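L-lysine 6-oxidase (Marinomonas mediterranea, PDB 3WEU) oxidatively deaminates the epsilon-amino group of L-lysine with a cysteine tryptophylquinone cofactor, releasing the hydrogen peroxide that makes it antibacterial. Local coordinates at residues L73-P78 with S145-T150; K93-E98 with S134-L139. All blocks are in the same frame, centred on the assembly; numbering follows the deposited sequence.

Interaction 1: residues L73-P78 with S145-T150; sequences LTLDSP and SGVMAT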
loop_
_atom_site.group_PDB
_atom_site.type_symbol
_atom_site.label_atom_id
_atom_site.label_comp_id
_atom_site.label_asym_id
_atom_site.label_seq_id
_atom_site.Cartn_x
_atom_site.Cartn_y
_atom_site.Cartn_z
ATOM N N LEU A 73 -31.623 48.120 -1.503
ATOM C CA LEU A 73 -31.071 48.827 -2.673
ATOM C C LEU A 73 -30.762 47.882 -3.799
ATOM O O LEU A 73 -30.043 46.888 -3.631
ATOM C CB LEU A 73 -29.815 49.569 -2.273
ATOM C CG LEU A 73 -29.998 50.585 -1.129
ATOM C CD1 LEU A 73 -28.677 51.082 -0.607
ATOM C CD2 LEU A 73 -30.831 51.787 -1.584
ATOM N N THR A 74 -31.298 48.204 -4.981
ATOM C CA THR A 74 -30.896 47.534 -6.194
ATOM C C THR A 74 -30.547 48.584 -7.276
ATOM O O THR A 74 -30.690 49.774 -7.069
ATOM C CB THR A 74 -31.994 46.635 -6.740
ATOM O OG1 THR A 74 -32.983 47.430 -7.355
ATOM C CG2 THR A 74 -32.607 45.752 -5.607
ATOM N N LEU A 75 -30.143 48.092 -8.425
ATOM C CA LEU A 75 -29.836 48.948 -9.598
ATOM C C LEU A 75 -31.042 49.692 -10.033
ATOM O O LEU A 75 -30.884 50.704 -10.705
ATOM C CB LEU A 75 -29.309 48.115 -10.740
ATOM C CG LEU A 75 -27.957 47.462 -10.534
ATOM C CD1 LEU A 75 -27.639 46.542 -11.715
ATOM C CD2 LEU A 75 -26.848 48.470 -10.303
ATOM N N ASP A 76 -32.244 49.250 -9.607
ATOM C CA ASP A 76 -33.505 49.988 -9.879
ATOM C C ASP A 76 -33.864 51.054 -8.881
ATOM O O ASP A 76 -34.815 51.774 -9.092
ATOM C CB ASP A 76 -34.681 49.015 -9.942
ATOM C CG ASP A 76 -34.591 48.120 -11.119
ATOM O OD1 ASP A 76 -33.975 48.589 -12.075
ATOM O OD2 ASP A 76 -35.080 46.974 -11.142
ATOM N N SER A 77 -33.125 51.190 -7.777
ATOM C CA SER A 77 -33.478 52.161 -6.773
ATOM C C SER A 77 -33.126 53.585 -7.277
ATOM O O SER A 77 -32.077 53.784 -7.920
ATOM C CB SER A 77 -32.721 51.936 -5.462
ATOM O OG SER A 77 -32.894 50.619 -5.011
ATOM N N PRO A 78 -33.957 54.564 -6.920
ATOM C CA PRO A 78 -33.553 55.938 -7.227
ATOM C C PRO A 78 -32.202 56.345 -6.573
ATOM O O PRO A 78 -31.867 56.002 -5.408
ATOM C CB PRO A 78 -34.707 56.798 -6.656
ATOM C CG PRO A 78 -35.607 55.894 -5.861
ATOM C CD PRO A 78 -35.079 54.482 -5.963
ATOM N N SER A 145 -20.750 43.518 -11.255
ATOM C CA SER A 145 -21.751 44.550 -11.142
ATOM C C SER A 145 -22.633 44.588 -12.353
ATOM O O SER A 145 -22.296 44.073 -13.430
ATOM C CB SER A 145 -21.116 45.897 -11.011
ATOM O OG SER A 145 -20.316 46.179 -12.163
ATOM N N GLY A 146 -23.774 45.185 -12.186
ATOM C CA GLY A 146 -24.693 45.329 -13.318
ATOM C C GLY A 146 -25.712 44.194 -13.414
ATOM O O GLY A 146 -25.886 43.339 -12.505
ATOM N N VAL A 147 -26.369 44.172 -14.569
ATOM C CA VAL A 147 -27.447 43.245 -14.866
ATOM C C VAL A 147 -26.920 41.948 -15.393
ATOM O O VAL A 147 -26.218 41.908 -16.399
ATOM C CB VAL A 147 -28.422 43.897 -15.883
ATOM C CG1 VAL A 147 -29.476 42.937 -16.282
ATOM C CG2 VAL A 147 -28.997 45.164 -15.259
ATOM N N MET A 148 -27.250 40.843 -14.715
ATOM C CA MET A 148 -26.911 39.524 -15.231
ATOM C C MET A 148 -25.437 39.386 -15.651
ATOM O O MET A 148 -25.114 38.799 -16.657
ATOM C CB MET A 148 -27.822 39.157 -16.406
ATOM C CG MET A 148 -29.295 39.145 -16.039
ATOM S SD MET A 148 -29.664 37.784 -14.877
ATOM C CE MET A 148 -29.095 36.400 -15.801
ATOM N N ALA A 149 -24.532 39.757 -14.757
ATOM C CA ALA A 149 -23.109 39.555 -14.934
ATOM C C ALA A 149 -22.681 38.153 -14.488
ATOM O O ALA A 149 -23.365 37.531 -13.669
ATOM C CB ALA A 149 -22.356 40.598 -14.126
ATOM N N THR A 150 -21.593 37.662 -15.066
ATOM C CA THR A 150 -21.011 36.382 -14.684
ATOM C C THR A 150 -19.516 36.494 -14.798
ATOM O O THR A 150 -19.013 36.869 -15.863
ATOM C CB THR A 150 -21.440 35.266 -15.599
ATOM O OG1 THR A 150 -22.853 35.135 -15.601
ATOM C CG2 THR A 150 -20.884 33.939 -15.121
#

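Interaction 2: residues K93-E98 with S134-L139; sequences KAAWYE and SLIIDL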
loop_
_atom_site.group_PDB
_atom_site.type_symbol
_atom_site.label_atom_id
_atom_site.label_comp_id
_atom_site.label_asym_id
_atom_site.label_seq_id
_atom_site.Cartn_x
_atom_site.Cartn_y
_atom_site.Cartn_z
ATOM N N LYS A 93 -6.319 25.599 3.505
ATOM C CA LYS A 93 -6.236 24.378 4.244
ATOM C C LYS A 93 -4.810 23.740 4.146
ATOM O O LYS A 93 -4.318 23.186 5.097
ATOM C CB LYS A 93 -7.200 23.315 3.736
ATOM C CG LYS A 93 -8.667 23.686 3.834
ATOM C CD LYS A 93 -9.498 22.460 3.427
ATOM C CE LYS A 93 -10.991 22.761 3.576
ATOM N NZ LYS A 93 -11.848 21.583 3.365
ATOM N N ALA A 94 -4.248 23.705 2.947
ATOM C CA ALA A 94 -2.944 23.045 2.755
ATOM C C ALA A 94 -1.796 23.758 3.527
ATOM O O ALA A 94 -0.766 23.170 3.776
ATOM C CB ALA A 94 -2.597 22.879 1.289
ATOM N N ALA A 95 -2.024 24.984 3.895
ATOM C CA ALA A 95 -1.082 25.813 4.611
ATOM C C ALA A 95 -1.297 25.826 6.117
ATOM O O ALA A 95 -0.469 26.381 6.836
ATOM C CB ALA A 95 -1.218 27.221 4.082
ATOM N N TRP A 96 -2.384 25.204 6.616
ATOM C CA TRP A 96 -2.667 25.239 8.024
ATOM C C TRP A 96 -2.104 24.036 8.784
ATOM O O TRP A 96 -1.389 23.156 8.252
ATOM C CB TRP A 96 -4.180 25.459 8.270
ATOM C CG TRP A 96 -4.498 26.102 9.680
ATOM C CD1 TRP A 96 -5.267 25.575 10.669
ATOM C CD2 TRP A 96 -3.995 27.339 10.185
ATOM N NE1 TRP A 96 -5.314 26.392 11.729
ATOM C CE2 TRP A 96 -4.507 27.482 11.481
ATOM C CE3 TRP A 96 -3.121 28.323 9.674
ATOM C CZ2 TRP A 96 -4.214 28.572 12.276
ATOM C CZ3 TRP A 96 -2.794 29.392 10.472
ATOM C CH2 TRP A 96 -3.368 29.532 11.754
ATOM N N TYR A 97 -2.424 24.024 10.064
ATOM C CA TYR A 97 -2.081 22.912 10.938
ATOM C C TYR A 97 -2.908 21.673 10.682
ATOM O O TYR A 97 -4.058 21.748 10.274
ATOM C CB TYR A 97 -2.325 23.316 12.387
ATOM C CG TYR A 97 -1.483 24.454 12.860
ATOM C CD1 TYR A 97 -0.165 24.209 13.309
ATOM C CD2 TYR A 97 -1.970 25.721 12.957
ATOM C CE1 TYR A 97 0.637 25.220 13.783
ATOM C CE2 TYR A 97 -1.141 26.755 13.439
ATOM C CZ TYR A 97 0.163 26.454 13.834
ATOM O OH TYR A 97 0.977 27.339 14.325
ATOM N N GLU A 98 -2.332 20.530 10.983
ATOM C CA GLU A 98 -3.058 19.279 11.011
ATOM C C GLU A 98 -4.203 19.394 12.073
ATOM O O GLU A 98 -3.998 20.016 13.131
ATOM C CB GLU A 98 -2.087 18.144 11.397
ATOM C CG GLU A 98 -1.161 17.706 10.267
ATOM C CD GLU A 98 -0.421 16.392 10.559
ATOM O OE1 GLU A 98 -0.519 15.826 11.684
ATOM O OE2 GLU A 98 0.254 15.903 9.616
ATOM N N SER A 134 2.414 29.513 -0.939
ATOM C CA SER A 134 2.031 29.017 -2.246
ATOM C C SER A 134 1.137 27.757 -2.101
ATOM O O SER A 134 0.516 27.281 -3.036
ATOM C CB SER A 134 3.265 28.797 -3.125
ATOM O OG SER A 134 3.832 27.590 -2.716
ATOM N N LEU A 135 1.048 27.261 -0.888
ATOM C CA LEU A 135 0.154 26.144 -0.591
ATOM C C LEU A 135 -1.329 26.577 -0.584
ATOM O O LEU A 135 -2.220 25.724 -0.752
ATOM C CB LEU A 135 0.529 25.515 0.777
ATOM C CG LEU A 135 1.853 24.726 0.788
ATOM C CD1 LEU A 135 2.191 24.374 2.248
ATOM C CD2 LEU A 135 1.721 23.480 -0.088
ATOM N N ILE A 136 -1.556 27.878 -0.390
ATOM C CA ILE A 136 -2.856 28.456 -0.318
ATOM C C ILE A 136 -3.396 28.456 -1.734
ATOM O O ILE A 136 -2.655 28.690 -2.708
ATOM C CB ILE A 136 -2.804 29.922 0.149
ATOM C CG1 ILE A 136 -2.145 29.998 1.516
ATOM C CG2 ILE A 136 -4.174 30.609 0.192
ATOM C CD1 ILE A 136 -2.022 31.364 2.074
ATOM N N ILE A 137 -4.701 28.202 -1.871
ATOM C CA ILE A 137 -5.351 28.434 -3.136
ATOM C C ILE A 137 -5.980 29.792 -3.046
ATOM O O ILE A 137 -6.961 30.001 -2.298
ATOM C CB ILE A 137 -6.425 27.402 -3.509
ATOM C CG1 ILE A 137 -5.883 25.987 -3.485
ATOM C CG2 ILE A 137 -6.969 27.688 -4.927
ATOM C CD1 ILE A 137 -6.896 24.910 -3.889
ATOM N N ASP A 138 -5.413 30.741 -3.812
ATOM C CA ASP A 138 -5.782 32.109 -3.798
ATOM C C ASP A 138 -5.612 32.713 -5.217
ATOM O O ASP A 138 -4.478 32.858 -5.748
ATOM C CB ASP A 138 -4.898 32.848 -2.806
ATOM C CG ASP A 138 -5.169 34.338 -2.752
ATOM O OD1 ASP A 138 -6.186 34.830 -3.300
ATOM O OD2 ASP A 138 -4.376 35.060 -2.088
ATOM N N LEU A 139 -6.734 33.047 -5.827
ATOM C CA LEU A 139 -6.777 33.484 -7.215
ATOM C C LEU A 139 -7.125 34.926 -7.245
ATOM O O LEU A 139 -7.378 35.484 -8.297
ATOM C CB LEU A 139 -7.790 32.667 -7.978
ATOM C CG LEU A 139 -7.598 31.154 -7.948
ATOM C CD1 LEU A 139 -8.631 30.489 -8.852
ATOM C CD2 LEU A 139 -6.194 30.675 -8.336
HETATM O O HOH W 1 -4.874 25.118 0.295
#

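Interaction 1: residues L73-P78 with S145-T150
L75 reaches across to the backbone of G146 with a single methyl. Its CD1 lies 3.5 Å from G146 C, almost as close to G146 CA, and this leucine is the whole contribution of 73-78 to the contact. With CG anti to the carbonyl carbon (chi1 -67°) and an extended chi2 of 174°, the side chain carries CD1 forward onto the glycine's bare backbone, which runs here at a positive phi of 93°. Next along, V147 adds one branch: CG2 stands 4.0 Å from L75 CD1, the one apolar side-chain pair here.

No hydrogen bond crosses between the segments; polar bonds instead shape the leucine's own loop. T74 to S77 is a type I beta turn closed by S77 N to T74 O at 2.9 Å. T74 OG1 accepts from D76 N at 3.0 Å, an ST turn, while T74 N donates to S77 OG.

Both segments are loops at the surface of the N-terminal region. Segment 73-78 joins strand 72-73 to strand 80-91; segment 145-150 joins strand 137-145 to strand 150-154. N82 of strand 80-91 touches both L75 and S145, and the hydroxyl OG1 of T187, ending strand 181-187, hydrogen-bonds to G146 O and A149 N.

Interaction 2: residues K93-E98 with S134-L139
The methyls of A94 and A95 pack against L135 and I136, all four residues buried. A95 CB meets I136 CG1 at 3.9 Å and L135 CB at 4.1 Å. I136 points its CB away from the alanines, yet CG1, anti to the carbonyl carbon (chi1 -59°), still touches A95. L135 turns toward them and lays CD1 against the backbone, 3.5 Å from A94 O, while its own carbonyl O sits 3.5 Å from A94 CB.

The alanines belong to a short 3-10 segment, 93-95, closed by W96 N to K93 O at 3.2 Å. It comes just after strand 80-91, and L135 and I136 lead into strand 137-145, its antiparallel partner. The contact therefore joins the chain leaving one strand to the chain entering the other, beside the end of their shared ladder, where I137 pairs with N91.

Polar contact between the segments runs through one water. It accepts from A94 N at 3.1 Å and lies 2.9 Å from L135 O, to which it can donate, though other acceptors compete for its protons. Outside the pair, N123 ND2 bonds to A94 O and R132 NH2 to A95 O, while both A94 and L135 touch Y218 of strand 217-219.

Overall arrangement
Both contacts involve the same antiparallel pair of strands, 80-91 and 137-145, but at opposite ends of it. Interaction 1 joins the loop entering strand 80-91 to the loop leaving strand 137-145; interaction 2 joins the chain that leaves the first to the chain that enters the second, and is nested within the sequence span closed by interaction 1. Their centres lie 34 Å apart. Interaction 1 is a surface contact, one leucine on G146 and V147, none of the three buried. Interaction 2 covers nearly twice the surface, and all four of its small or branched apolar residues are buried. Neither has a direct hydrogen bond between its segments; only interaction 2 has a bridging water.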